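Local coordinates for Exo-1,5-alpha-L-arabinofuranobiosidase (Gibberella zeae, PDB 2YDT), which probably hydrolyses alpha-1,5-linked L-arabinofuranose chains, releasing arabinobiose units from their ends, at residues Met160-Lys165 and Ser250-Lys255; Pro244-Leu249 and Lys259-Ile264; Val317-Ala322 and Thr353-Val358; Thr324-Thr329 and Met338-Gly343. All coordinates share one frame; numbering follows the deposited sequence.

Contact 1. Residues Met160-Lys165 and Ser250-Lys255; sequences MTYKEK and SKDPQK. With SO4 (sulfate ion), chain G; SO4 (sulfate ion), chain H.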
loop_
_atom_site.group_PDB
_atom_site.type_symbol
_atom_site.label_atom_id
_atom_site.label_comp_id
_atom_site.label_asym_id
_atom_site.label_seq_id
_atom_site.Cartn_x
_atom_site.Cartn_y
_atom_site.Cartn_z
ATOM N N MET A 160 9.198 -5.207 1.019
ATOM C CA MET A 160 9.372 -6.046 2.202
ATOM C C MET A 160 10.693 -6.829 2.103
ATOM O O MET A 160 11.041 -7.357 1.054
ATOM C CB MET A 160 8.216 -7.048 2.303
ATOM C CG MET A 160 8.195 -7.811 3.622
ATOM S SD MET A 160 6.945 -9.135 3.671
ATOM C CE MET A 160 7.719 -10.319 2.606
ATOM N N THR A 161 11.406 -6.931 3.219
ATOM C CA THR A 161 12.624 -7.728 3.295
ATOM C C THR A 161 12.287 -9.198 3.519
ATOM O O THR A 161 11.332 -9.517 4.244
ATOM C CB THR A 161 13.539 -7.196 4.391
ATOM O OG1 THR A 161 14.038 -5.889 4.026
ATOM C CG2 THR A 161 14.776 -8.113 4.626
ATOM N N TYR A 162 13.063 -10.088 2.906
ATOM C CA TYR A 162 13.006 -11.543 3.206
ATOM C C TYR A 162 14.421 -12.065 3.183
ATOM O O TYR A 162 15.041 -12.087 2.127
ATOM C CB TYR A 162 12.169 -12.299 2.190
ATOM C CG TYR A 162 12.162 -13.806 2.405
ATOM C CD1 TYR A 162 11.642 -14.360 3.572
ATOM C CD2 TYR A 162 12.730 -14.665 1.463
ATOM C CE1 TYR A 162 11.638 -15.740 3.790
ATOM C CE2 TYR A 162 12.697 -16.021 1.664
ATOM C CZ TYR A 162 12.165 -16.544 2.817
ATOM O OH TYR A 162 12.134 -17.927 2.981
ATOM N N LYS A 163 14.929 -12.440 4.354
ATOM C CA LYS A 163 16.300 -12.928 4.478
ATOM C C LYS A 163 17.268 -11.903 3.892
ATOM O O LYS A 163 17.301 -10.755 4.326
ATOM C CB LYS A 163 16.366 -14.351 3.870
ATOM C CG LYS A 163 15.477 -15.342 4.620
ATOM C CD LYS A 163 15.694 -16.791 4.172
ATOM C CE LYS A 163 15.018 -17.838 5.056
ATOM N NZ LYS A 163 14.777 -17.441 6.492
ATOM N N GLU A 164 18.057 -12.269 2.912
ATOM C CA GLU A 164 19.062 -11.344 2.440
ATOM C C GLU A 164 18.587 -10.490 1.258
ATOM O O GLU A 164 19.390 -9.729 0.691
ATOM C CB GLU A 164 20.339 -12.117 2.084
ATOM C CG GLU A 164 20.333 -12.739 0.681
ATOM C CD GLU A 164 19.441 -13.943 0.488
ATOM O OE1 GLU A 164 18.712 -14.386 1.414
ATOM O OE2 GLU A 164 19.462 -14.465 -0.646
ATOM N N LYS A 165 17.305 -10.602 0.897
ATOM C CA LYS A 165 16.763 -9.867 -0.253
ATOM C C LYS A 165 15.754 -8.811 0.159
ATOM O O LYS A 165 15.028 -8.976 1.141
ATOM C CB LYS A 165 16.065 -10.790 -1.238
ATOM C CG LYS A 165 16.936 -11.860 -1.862
ATOM C CD LYS A 165 16.128 -12.776 -2.709
ATOM C CE LYS A 165 16.901 -14.026 -3.061
ATOM N NZ LYS A 165 16.172 -14.923 -3.977
ATOM N N SER A 250 2.102 -18.267 2.567
ATOM C CA SER A 250 3.331 -18.936 2.135
ATOM C C SER A 250 4.468 -18.743 3.128
ATOM O O SER A 250 4.669 -17.664 3.647
ATOM C CB SER A 250 3.772 -18.445 0.746
ATOM O OG SER A 250 4.858 -19.230 0.240
ATOM N N LYS A 251 5.245 -19.801 3.342
ATOM C CA LYS A 251 6.468 -19.705 4.080
ATOM C C LYS A 251 7.529 -18.870 3.374
ATOM O O LYS A 251 8.259 -18.097 4.018
ATOM C CB LYS A 251 7.002 -21.114 4.338
ATOM C CG LYS A 251 7.325 -21.328 5.739
ATOM C CD LYS A 251 6.037 -21.548 6.543
ATOM C CE LYS A 251 6.153 -22.664 7.619
ATOM N NZ LYS A 251 5.173 -22.563 8.828
ATOM N N ASP A 252 7.574 -19.000 2.052
ATOM C CA ASP A 252 8.487 -18.258 1.228
ATOM C C ASP A 252 7.669 -17.196 0.472
ATOM O O ASP A 252 6.862 -17.547 -0.388
ATOM C CB ASP A 252 9.187 -19.183 0.234
ATOM C CG ASP A 252 10.274 -18.468 -0.567
ATOM O OD1 ASP A 252 10.259 -17.217 -0.729
ATOM O OD2 ASP A 252 11.187 -19.167 -1.092
ATOM N N PRO A 253 7.870 -15.895 0.805
ATOM C CA PRO A 253 7.040 -14.840 0.214
ATOM C C PRO A 253 7.430 -14.504 -1.242
ATOM O O PRO A 253 6.860 -13.597 -1.887
ATOM C CB PRO A 253 7.248 -13.684 1.194
ATOM C CG PRO A 253 8.638 -13.854 1.611
ATOM C CD PRO A 253 8.829 -15.331 1.777
ATOM N N GLN A 254 8.370 -15.260 -1.787
ATOM C CA GLN A 254 8.673 -15.252 -3.228
ATOM C C GLN A 254 7.830 -16.231 -4.050
ATOM O O GLN A 254 7.913 -16.270 -5.292
ATOM C CB GLN A 254 10.154 -15.554 -3.469
ATOM C CG GLN A 254 11.103 -14.562 -2.819
ATOM C CD GLN A 254 12.523 -15.068 -2.815
ATOM O OE1 GLN A 254 13.360 -14.591 -3.595
ATOM N NE2 GLN A 254 12.812 -16.054 -1.943
ATOM N N LYS A 255 7.066 -17.056 -3.336
ATOM C CA LYS A 255 6.353 -18.173 -3.923
ATOM C C LYS A 255 4.872 -18.175 -3.613
ATOM O O LYS A 255 4.275 -19.229 -3.316
ATOM C CB LYS A 255 6.979 -19.482 -3.426
ATOM C CG LYS A 255 8.462 -19.648 -3.760
ATOM C CD LYS A 255 8.920 -21.101 -3.390
ATOM C CE LYS A 255 10.390 -21.283 -3.589
ATOM N NZ LYS A 255 10.703 -21.315 -5.025
HETATM S S SO4 G . 13.374 -11.882 7.587
HETATM O O1 SO4 G . 13.700 -10.658 6.866
HETATM O O2 SO4 G . 13.533 -13.029 6.712
HETATM O O3 SO4 G . 14.260 -12.041 8.739
HETATM O O4 SO4 G . 11.985 -11.752 8.045
HETATM S S SO4 H . 9.867 -5.674 7.019
HETATM O O1 SO4 H . 10.369 -6.029 5.721
HETATM O O2 SO4 H . 8.482 -5.133 6.881
HETATM O O3 SO4 H . 9.900 -6.839 7.892
HETATM O O4 SO4 H . 10.701 -4.670 7.657
HETATM O O HOH W 1 13.785 -19.303 1.106
HETATM O O HOH W 2 15.545 -16.990 -1.577
#
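Y162 lays one face of its ring against P253, and this CH-pi packing is the tight part of the contact between the strand end and turn 160-165 and the loop 250-255. P253 CD stands 3.5 Å from the centroid of the Y162 ring, only 12° off the ring normal, an approach that suits the electron-rich phenol and the slightly polarised CH2 beside a proline nitrogen. With its CG anti to the backbone N (chi1 176°), the tyrosine leans across to the loop, while CG of K163 lies over the opposite face, so the ring is sandwiched. M160 crosses P253 at about a right angle and adds a flexible apolar tip, CE being 3.7 Å from P253 CB.

The outer side is polar and wet. The long chain of K165, extended beyond CG, carries NZ to within 2.9 Å of Q254 OE1, where it meets a lone pair in the carbonyl plane, and a water bridges K165 NZ and Q254 NE2. D252 fixes the amide: its OD1 accepts Q254 NE2 at 3.1 Å on the syn lone pair and also takes Q254 N from above the carboxylate plane, forming an Asx turn at the start of the type I turn 252-255. Two sulfates, probably from the crystallisation liquor, bind the backbone N of T161 and of K163.

The type II' turn 162-165 links strands 154-162 and 165-172 of one propeller blade, and the loop follows strand 245-250 of the next. I167, H185 and T187 of the first blade touch Q254, and Y223 of the second touches both M160 and P253.

Contact 2. Residues Pro244-Leu249 and Lys259-Ile264; sequences PVYYRL and KAHHQI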
loop_
_atom_site.group_PDB
_atom_site.type_symbol
_atom_site.label_atom_id
_atom_site.label_comp_id
_atom_site.label_asym_id
_atom_site.label_seq_id
_atom_site.Cartn_x
_atom_site.Cartn_y
_atom_site.Cartn_z
ATOM N N PRO A 244 -13.233 -8.358 -5.111
ATOM C CA PRO A 244 -13.190 -8.890 -3.759
ATOM C C PRO A 244 -11.767 -9.080 -3.201
ATOM O O PRO A 244 -10.835 -9.341 -3.963
ATOM C CB PRO A 244 -13.900 -10.250 -3.910
ATOM C CG PRO A 244 -13.660 -10.633 -5.301
ATOM C CD PRO A 244 -13.757 -9.334 -6.077
ATOM N N VAL A 245 -11.603 -8.864 -1.905
ATOM C CA VAL A 245 -10.309 -9.060 -1.248
ATOM C C VAL A 245 -9.992 -10.553 -1.120
ATOM O O VAL A 245 -10.767 -11.327 -0.513
ATOM C CB VAL A 245 -10.205 -8.332 0.086
ATOM C CG1 VAL A 245 -8.788 -8.503 0.683
ATOM C CG2 VAL A 245 -10.529 -6.819 -0.096
ATOM N N TYR A 246 -8.855 -10.956 -1.691
ATOM C CA TYR A 246 -8.351 -12.330 -1.588
ATOM C C TYR A 246 -6.969 -12.305 -0.956
ATOM O O TYR A 246 -6.287 -11.272 -0.891
ATOM C CB TYR A 246 -8.283 -13.025 -2.951
ATOM C CG TYR A 246 -9.541 -13.711 -3.419
ATOM C CD1 TYR A 246 -10.716 -13.008 -3.628
ATOM C CD2 TYR A 246 -9.542 -15.091 -3.696
ATOM C CE1 TYR A 246 -11.883 -13.656 -4.078
ATOM C CE2 TYR A 246 -10.697 -15.728 -4.138
ATOM C CZ TYR A 246 -11.845 -14.999 -4.341
ATOM O OH TYR A 246 -13.001 -15.631 -4.814
ATOM N N TYR A 247 -6.547 -13.467 -0.473
ATOM C CA TYR A 247 -5.215 -13.628 0.098
ATOM C C TYR A 247 -4.653 -15.023 -0.131
ATOM O O TYR A 247 -5.368 -15.964 -0.455
ATOM C CB TYR A 247 -5.206 -13.265 1.580
ATOM C CG TYR A 247 -5.978 -14.196 2.496
ATOM C CD1 TYR A 247 -5.357 -15.278 3.152
ATOM C CD2 TYR A 247 -7.348 -14.041 2.633
ATOM C CE1 TYR A 247 -6.100 -16.103 4.027
ATOM C CE2 TYR A 247 -8.081 -14.860 3.447
ATOM C CZ TYR A 247 -7.449 -15.896 4.124
ATOM O OH TYR A 247 -8.212 -16.675 4.946
ATOM N N ARG A 248 -3.343 -15.119 0.017
ATOM C CA ARG A 248 -2.590 -16.355 -0.052
ATOM C C ARG A 248 -1.618 -16.424 1.118
ATOM O O ARG A 248 -1.166 -15.389 1.635
ATOM C CB ARG A 248 -1.834 -16.443 -1.383
ATOM C CG ARG A 248 -2.751 -16.485 -2.598
ATOM C CD ARG A 248 -2.039 -16.512 -3.887
ATOM N NE ARG A 248 -2.971 -16.458 -5.018
ATOM C CZ ARG A 248 -2.745 -16.991 -6.215
ATOM N NH1 ARG A 248 -1.602 -17.596 -6.466
ATOM N NH2 ARG A 248 -3.645 -16.912 -7.182
ATOM N N LEU A 249 -1.249 -17.641 1.514
ATOM C CA LEU A 249 -0.300 -17.863 2.609
ATOM C C LEU A 249 0.914 -18.664 2.132
ATOM O O LEU A 249 0.764 -19.632 1.359
ATOM C CB LEU A 249 -0.980 -18.633 3.749
ATOM C CG LEU A 249 -2.215 -17.972 4.324
ATOM C CD1 LEU A 249 -3.093 -18.936 5.111
ATOM C CD2 LEU A 249 -1.801 -16.782 5.181
ATOM N N LYS A 259 0.243 -21.072 -4.404
ATOM C CA LYS A 259 -0.517 -21.274 -3.192
ATOM C C LYS A 259 -1.988 -21.065 -3.466
ATOM O O LYS A 259 -2.366 -20.225 -4.284
ATOM C CB LYS A 259 -0.048 -20.325 -2.100
ATOM C CG LYS A 259 1.466 -20.420 -1.786
ATOM C CD LYS A 259 1.832 -21.849 -1.376
ATOM C CE LYS A 259 3.195 -21.903 -0.731
ATOM N NZ LYS A 259 4.305 -21.489 -1.624
ATOM N N ALA A 260 -2.812 -21.788 -2.736
ATOM C CA ALA A 260 -4.264 -21.653 -2.861
ATOM C C ALA A 260 -4.689 -20.236 -2.490
ATOM O O ALA A 260 -4.069 -19.575 -1.643
ATOM C CB ALA A 260 -4.959 -22.649 -1.937
ATOM N N HIS A 261 -5.745 -19.756 -3.131
ATOM C CA HIS A 261 -6.278 -18.452 -2.787
ATOM C C HIS A 261 -7.492 -18.571 -1.859
ATOM O O HIS A 261 -8.127 -19.638 -1.760
ATOM C CB HIS A 261 -6.578 -17.592 -4.037
ATOM C CG HIS A 261 -7.682 -18.085 -4.935
ATOM N ND1 HIS A 261 -7.819 -17.622 -6.228
ATOM C CD2 HIS A 261 -8.673 -19.005 -4.758
ATOM C CE1 HIS A 261 -8.858 -18.217 -6.795
ATOM N NE2 HIS A 261 -9.370 -19.081 -5.939
ATOM N N HIS A 262 -7.777 -17.478 -1.169
ATOM C CA HIS A 262 -8.864 -17.410 -0.191
ATOM C C HIS A 262 -9.545 -16.062 -0.248
ATOM O O HIS A 262 -8.881 -15.059 -0.103
ATOM C CB HIS A 262 -8.360 -17.623 1.210
ATOM C CG HIS A 262 -7.595 -18.890 1.394
ATOM N ND1 HIS A 262 -8.225 -20.108 1.579
ATOM C CD2 HIS A 262 -6.261 -19.143 1.399
ATOM C CE1 HIS A 262 -7.308 -21.049 1.706
ATOM N NE2 HIS A 262 -6.114 -20.499 1.590
ATOM N N GLN A 263 -10.870 -16.044 -0.384
ATOM C CA GLN A 263 -11.624 -14.815 -0.217
ATOM C C GLN A 263 -11.776 -14.473 1.245
ATOM O O GLN A 263 -11.985 -15.375 2.070
ATOM C CB GLN A 263 -13.058 -14.987 -0.794
ATOM C CG GLN A 263 -13.829 -13.698 -0.822
ATOM C CD GLN A 263 -15.219 -13.882 -1.420
ATOM O OE1 GLN A 263 -15.585 -15.021 -1.826
ATOM N NE2 GLN A 263 -15.966 -12.789 -1.543
ATOM N N ILE A 264 -11.705 -13.189 1.592
ATOM C CA ILE A 264 -12.035 -12.747 2.939
ATOM C C ILE A 264 -13.535 -12.579 3.037
ATOM O O ILE A 264 -14.123 -11.793 2.318
ATOM C CB ILE A 264 -11.391 -11.401 3.356
ATOM C CG1 ILE A 264 -9.894 -11.544 3.397
ATOM C CG2 ILE A 264 -11.921 -10.976 4.772
ATOM C CD1 ILE A 264 -9.124 -10.273 3.914
HETATM O O HOH W 3 -15.172 -14.108 -4.992
HETATM O O HOH W 4 -2.807 -19.937 0.661
#
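V245 O receives the N-H of I264 at 3.0 Å and almost straight (175°), and two residues along, past the non-hydrogen-bonded pair Y246-Q263, Y247 and H262 exchange two backbone bonds, Y247 N to H262 O at 2.8 Å and H262 N to Y247 O at 2.9 Å. Beyond that pair the strands part, and a water spans the gap from L249 N to A260 O.

R248 continues the polar part. Its guanidinium passes with one face over K259 O, but its bonds go elsewhere: NH1 to F256 O, NE to Y227 OH and NH2 to Y203 OH. The same Y203 hydroxyl is bonded to H261 ND1, which ties the arginine and the histidine to one partner.

Packing is aromatic on both faces of the sheet. On the Y246 side, this ring turns its edge to the face of H261, the planes 70° apart, a T-shaped pair. Q263 lays CB over the face of the Y246 ring, 3.9 Å from its centroid; CG, anti to the backbone N (chi1 -172°), continues to 3.8 Å from Y246 CE1. On the other side, the flat Y247 ring gives H262 CB and I264 CG1 a surface to lie against, I264 CG1 coming to 3.6 Å from Y247 CD2, and I264 CD1 meets V245 CG1.

This is an antiparallel beta hairpin, the outer pair of strands in a four-stranded blade of a six-bladed beta-propeller.

Contact 3. Residues Val317-Ala322 and Thr353-Val358; sequences VPQPTA and TVSASV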
loop_
_atom_site.group_PDB
_atom_site.type_symbol
_atom_site.label_atom_id
_atom_site.label_comp_id
_atom_site.label_asym_id
_atom_site.label_seq_id
_atom_site.Cartn_x
_atom_site.Cartn_y
_atom_site.Cartn_z
ATOM N N VAL A 317 -14.735 1.286 13.101
ATOM C CA VAL A 317 -13.724 2.216 13.569
ATOM C C VAL A 317 -14.149 3.628 13.156
ATOM O O VAL A 317 -15.006 3.761 12.286
ATOM C CB VAL A 317 -12.315 1.895 12.949
ATOM C CG1 VAL A 317 -11.762 0.527 13.457
ATOM C CG2 VAL A 317 -12.377 1.969 11.428
ATOM N N PRO A 318 -13.553 4.665 13.754
ATOM C CA PRO A 318 -14.026 6.006 13.420
ATOM C C PRO A 318 -13.496 6.637 12.139
ATOM O O PRO A 318 -13.975 7.695 11.731
ATOM C CB PRO A 318 -13.583 6.849 14.599
ATOM C CG PRO A 318 -12.532 6.094 15.269
ATOM C CD PRO A 318 -12.679 4.665 14.937
ATOM N N GLN A 319 -12.488 6.008 11.543
ATOM C CA GLN A 319 -11.873 6.555 10.340
ATOM C C GLN A 319 -12.742 6.209 9.134
ATOM O O GLN A 319 -13.209 5.084 8.984
ATOM C CB GLN A 319 -10.468 5.970 10.192
ATOM C CG GLN A 319 -9.697 6.529 8.989
ATOM C CD GLN A 319 -9.243 7.953 9.184
ATOM O OE1 GLN A 319 -9.210 8.515 10.312
ATOM N NE2 GLN A 319 -8.872 8.574 8.072
ATOM N N PRO A 320 -13.018 7.205 8.243
ATOM C CA PRO A 320 -13.884 6.938 7.120
ATOM C C PRO A 320 -13.316 6.007 6.034
ATOM O O PRO A 320 -12.110 5.758 5.976
ATOM C CB PRO A 320 -14.136 8.339 6.551
ATOM C CG PRO A 320 -12.991 9.116 6.934
ATOM C CD PRO A 320 -12.591 8.606 8.294
ATOM N N THR A 321 -14.207 5.535 5.177
ATOM C CA THR A 321 -13.841 4.765 3.985
ATOM C C THR A 321 -12.971 5.608 3.062
ATOM O O THR A 321 -13.249 6.800 2.816
ATOM C CB THR A 321 -15.073 4.333 3.253
ATOM O OG1 THR A 321 -15.851 3.487 4.136
ATOM C CG2 THR A 321 -14.727 3.593 1.956
ATOM N N ALA A 322 -11.900 4.985 2.562
ATOM C CA ALA A 322 -11.026 5.641 1.596
ATOM C C ALA A 322 -10.397 4.605 0.662
ATOM O O ALA A 322 -10.131 3.459 1.056
ATOM C CB ALA A 322 -9.941 6.462 2.295
ATOM N N THR A 353 -9.342 14.848 1.797
ATOM C CA THR A 353 -8.277 15.353 2.643
ATOM C C THR A 353 -7.471 14.117 3.083
ATOM O O THR A 353 -7.975 12.983 3.006
ATOM C CB THR A 353 -8.799 16.052 3.911
ATOM O OG1 THR A 353 -9.539 15.085 4.703
ATOM C CG2 THR A 353 -9.709 17.265 3.511
ATOM N N VAL A 354 -6.274 14.371 3.561
ATOM C CA VAL A 354 -5.425 13.324 4.195
ATOM C C VAL A 354 -5.703 13.372 5.702
ATOM O O VAL A 354 -5.596 14.413 6.319
ATOM C CB VAL A 354 -3.909 13.533 3.909
ATOM C CG1 VAL A 354 -3.118 12.299 4.437
ATOM C CG2 VAL A 354 -3.681 13.797 2.390
ATOM N N SER A 355 -6.078 12.236 6.290
ATOM C CA SER A 355 -6.350 12.232 7.715
ATOM C C SER A 355 -6.040 10.867 8.317
ATOM O O SER A 355 -5.778 9.912 7.590
ATOM C CB SER A 355 -7.813 12.565 7.980
ATOM O OG SER A 355 -8.692 11.531 7.547
ATOM N N ALA A 356 -6.070 10.771 9.654
ATOM C CA ALA A 356 -5.795 9.481 10.308
ATOM C C ALA A 356 -6.511 9.418 11.645
ATOM O O ALA A 356 -6.861 10.454 12.224
ATOM C CB ALA A 356 -4.309 9.262 10.511
ATOM N N SER A 357 -6.683 8.191 12.116
ATOM C CA SER A 357 -7.117 7.908 13.482
ATOM C C SER A 357 -6.157 6.882 14.088
ATOM O O SER A 357 -5.585 6.070 13.364
ATOM C CB SER A 357 -8.515 7.297 13.459
ATOM O OG SER A 357 -9.497 8.163 12.924
ATOM N N VAL A 358 -6.010 6.892 15.421
ATOM C CA VAL A 358 -5.311 5.833 16.126
ATOM C C VAL A 358 -6.322 5.252 17.113
ATOM O O VAL A 358 -6.897 6.000 17.908
ATOM C CB VAL A 358 -4.052 6.305 16.837
ATOM C CG1 VAL A 358 -3.533 5.215 17.813
ATOM C CG2 VAL A 358 -2.993 6.699 15.812
#
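Q319 lies in an irregular loop that passes over one face of strand 354-358 and makes no ladder with it, its CA coming to 5.9 Å from S357 CA. The glutamine does most of the bridging. CG stands anti to the backbone N (chi1 -177°), and a bend at chi2 (72°) turns the terminal amide along the strand, where its two ends find two serines that alternate with A356 and so point to the same side. S357 OG donates to Q319 OE1 at 2.7 Å, in the carbonyl plane. Q319 NE2 donates in turn to S355 OG at 3.0 Å, with S355 OG tilted 16° from the amide plane. An amide suits this place because it offers an acceptor and a donor side by side, and the paired bonds fix its rotation.

The strand belongs to the blade that closes the six-bladed propeller: its neighbour 11-17 comes from the N-terminal end of the chain, so the two ends of the chain meet in one sheet, the "Velcro" closure common in propellers. N13 of that strand ties the two segments together, its backbone N bonding to S357 OG and its ND2 to P318 O of the loop.

At the root of the side chain the fit is also close: Q319 CB approaches S357 OG at 3.6 Å, and the small serines let the loop come near the sheet. Rigid P318 and P320 flank the glutamine in the loop; P318 CG lies 4.4 Å from S357 OG, on the solvent side.

Contact 4. Residues Thr324-Thr329 and Met338-Gly343; sequences TRSLLT and MIMGAG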
loop_
_atom_site.group_PDB
_atom_site.type_symbol
_atom_site.label_atom_id
_atom_site.label_comp_id
_atom_site.label_asym_id
_atom_site.label_seq_id
_atom_site.Cartn_x
_atom_site.Cartn_y
_atom_site.Cartn_z
ATOM N N THR A 324 -7.626 2.640 -0.971
ATOM C CA THR A 324 -6.359 2.117 -0.431
ATOM C C THR A 324 -6.019 2.702 0.958
ATOM O O THR A 324 -4.879 3.017 1.297
ATOM C CB THR A 324 -5.174 2.187 -1.468
ATOM O OG1 THR A 324 -4.102 1.348 -1.020
ATOM C CG2 THR A 324 -4.647 3.634 -1.683
ATOM N N ARG A 325 -7.032 2.767 1.816
ATOM C CA ARG A 325 -6.842 3.158 3.200
ATOM C C ARG A 325 -5.788 2.247 3.813
ATOM O O ARG A 325 -5.857 1.016 3.617
ATOM C CB ARG A 325 -8.198 3.115 3.933
ATOM C CG ARG A 325 -8.212 3.858 5.259
ATOM C CD ARG A 325 -9.571 3.736 5.981
ATOM N NE ARG A 325 -9.857 2.343 6.305
ATOM C CZ ARG A 325 -10.864 1.944 7.060
ATOM N NH1 ARG A 325 -11.666 2.842 7.615
ATOM N NH2 ARG A 325 -11.089 0.640 7.240
ATOM N N SER A 326 -4.822 2.833 4.516
ATOM C CA SER A 326 -3.659 2.097 4.984
ATOM C C SER A 326 -3.627 1.969 6.480
ATOM O O SER A 326 -4.396 2.638 7.210
ATOM C CB SER A 326 -2.364 2.737 4.475
ATOM O OG SER A 326 -2.294 4.091 4.774
ATOM N N LEU A 327 -2.745 1.087 6.946
ATOM C CA LEU A 327 -2.652 0.727 8.368
ATOM C C LEU A 327 -1.221 0.712 8.854
ATOM O O LEU A 327 -0.271 0.469 8.088
ATOM C CB LEU A 327 -3.240 -0.675 8.570
ATOM C CG LEU A 327 -4.662 -0.963 8.132
ATOM C CD1 LEU A 327 -4.989 -2.525 8.174
ATOM C CD2 LEU A 327 -5.669 -0.184 8.984
ATOM N N LEU A 328 -1.050 0.991 10.143
ATOM C CA LEU A 328 0.241 0.981 10.774
ATOM C C LEU A 328 0.085 0.470 12.210
ATOM O O LEU A 328 -0.828 0.893 12.930
ATOM C CB LEU A 328 0.809 2.402 10.764
ATOM C CG LEU A 328 2.156 2.571 11.411
ATOM C CD1 LEU A 328 2.974 3.644 10.692
ATOM C CD2 LEU A 328 1.968 2.876 12.933
ATOM N N THR A 329 0.959 -0.438 12.606
ATOM C CA THR A 329 1.015 -0.913 14.004
ATOM C C THR A 329 2.235 -0.291 14.702
ATOM O O THR A 329 3.263 -0.083 14.071
ATOM C CB THR A 329 1.012 -2.470 14.053
ATOM O OG1 THR A 329 0.892 -2.881 15.424
ATOM C CG2 THR A 329 2.305 -3.031 13.470
ATOM N N MET A 338 -2.909 2.636 13.714
ATOM C CA MET A 338 -3.239 3.849 12.931
ATOM C C MET A 338 -3.920 3.435 11.640
ATOM O O MET A 338 -3.506 2.447 10.991
ATOM C CB MET A 338 -1.967 4.659 12.624
ATOM C CG MET A 338 -2.191 5.779 11.632
ATOM S SD MET A 338 -0.667 6.784 11.387
ATOM C CE MET A 338 -0.955 7.837 12.689
ATOM N N ILE A 339 -4.971 4.175 11.274
ATOM C CA ILE A 339 -5.731 3.985 10.065
ATOM C C ILE A 339 -5.694 5.331 9.332
ATOM O O ILE A 339 -6.088 6.368 9.898
ATOM C CB ILE A 339 -7.210 3.580 10.348
ATOM C CG1 ILE A 339 -7.238 2.462 11.400
ATOM C CG2 ILE A 339 -7.918 3.209 9.038
ATOM C CD1 ILE A 339 -8.632 2.133 11.929
ATOM N N MET A 340 -5.150 5.349 8.094
ATOM C CA MET A 340 -4.814 6.594 7.390
ATOM C C MET A 340 -5.417 6.540 6.003
ATOM O O MET A 340 -5.339 5.524 5.310
ATOM C CB MET A 340 -3.296 6.744 7.251
ATOM C CG MET A 340 -2.818 8.093 6.697
ATOM S SD MET A 340 -1.062 7.950 6.264
ATOM C CE MET A 340 -0.704 9.636 5.810
ATOM N N GLY A 341 -6.047 7.638 5.581
ATOM C CA GLY A 341 -6.638 7.718 4.262
ATOM C C GLY A 341 -6.536 9.067 3.618
ATOM O O GLY A 341 -6.267 10.085 4.300
ATOM N N ALA A 342 -6.704 9.057 2.289
ATOM C CA ALA A 342 -6.687 10.296 1.515
ATOM C C ALA A 342 -7.884 10.382 0.589
ATOM O O ALA A 342 -7.816 10.952 -0.497
ATOM C CB ALA A 342 -5.339 10.512 0.792
ATOM N N GLY A 343 -9.018 9.848 1.020
ATOM C CA GLY A 343 -10.237 10.079 0.301
ATOM C C GLY A 343 -10.498 9.082 -0.804
ATOM O O GLY A 343 -9.908 7.978 -0.847
#
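S326 and M340 exchange two backbone hydrogen bonds, S326 N to M340 O and M340 N to S326 O, each 2.9 Å; L328 and M338 form the other hydrogen-bonded pair of this antiparallel hairpin, with M338 N to L328 O at 2.8 Å. Between them L327 and I339 face each other as a non-hydrogen-bonded pair, where L327 CA makes a CA-H...O contact with M338 O. The strand axes come within 4.8 Å and run 153° apart.

Apolar packing follows the pairing. L327 CD2 touches I339 CG1 at 3.9 Å, the two side chains lying side by side and pointing the same way, and on the other face L328 CB meets M338 CB. Leucine, isoleucine and methionine suit these buried places because they have no polar side-chain group to satisfy.

The charged group is R325. Its chain, bent at chi3 (62°), brings the guanidinium against I339, whose CG2 sits over one face, offset toward the rim and 3.5 Å from R325 NE. Its N-H groups bond elsewhere: NH1 to S298 O and NE to S293 OG, so the buried guanidinium has backbone and hydroxyl partners. S326 OG likewise bonds to A31 O.

Strand 326-330 is the innermost of its blade and strand 336-341 lies next to it, with 354-360 beyond. One face, carrying S326, L328 and M340, meets strand 28-35 of an adjoining blade; L327 on the other touches Y277 and V279 of strand 277-281.

Overall arrangement
Contacts 3 and 4 reach the same blade, their centres about 7 Å apart, and interlock through the sheet: S357 O meets I339 N, and S355 N meets G341 O, each at 2.9 Å. Contacts 1 and 2 share the blade running from strand 209-217 to strand 262-263 and touch where S250 OG comes 3.0 Å from K259 NZ; contact 1 also bridges to the preceding blade. Contacts 1 and 3 fall on opposite sides of the chain's centre, with centres about 31 Å apart. None forms the pocket: the P244 side chain is about 12 Å from the bound iminosugar, and that of S326 about 13 Å from the arabinofuranose. The side chain of R325 lies about 6 Å from that of E299, a manganese ligand.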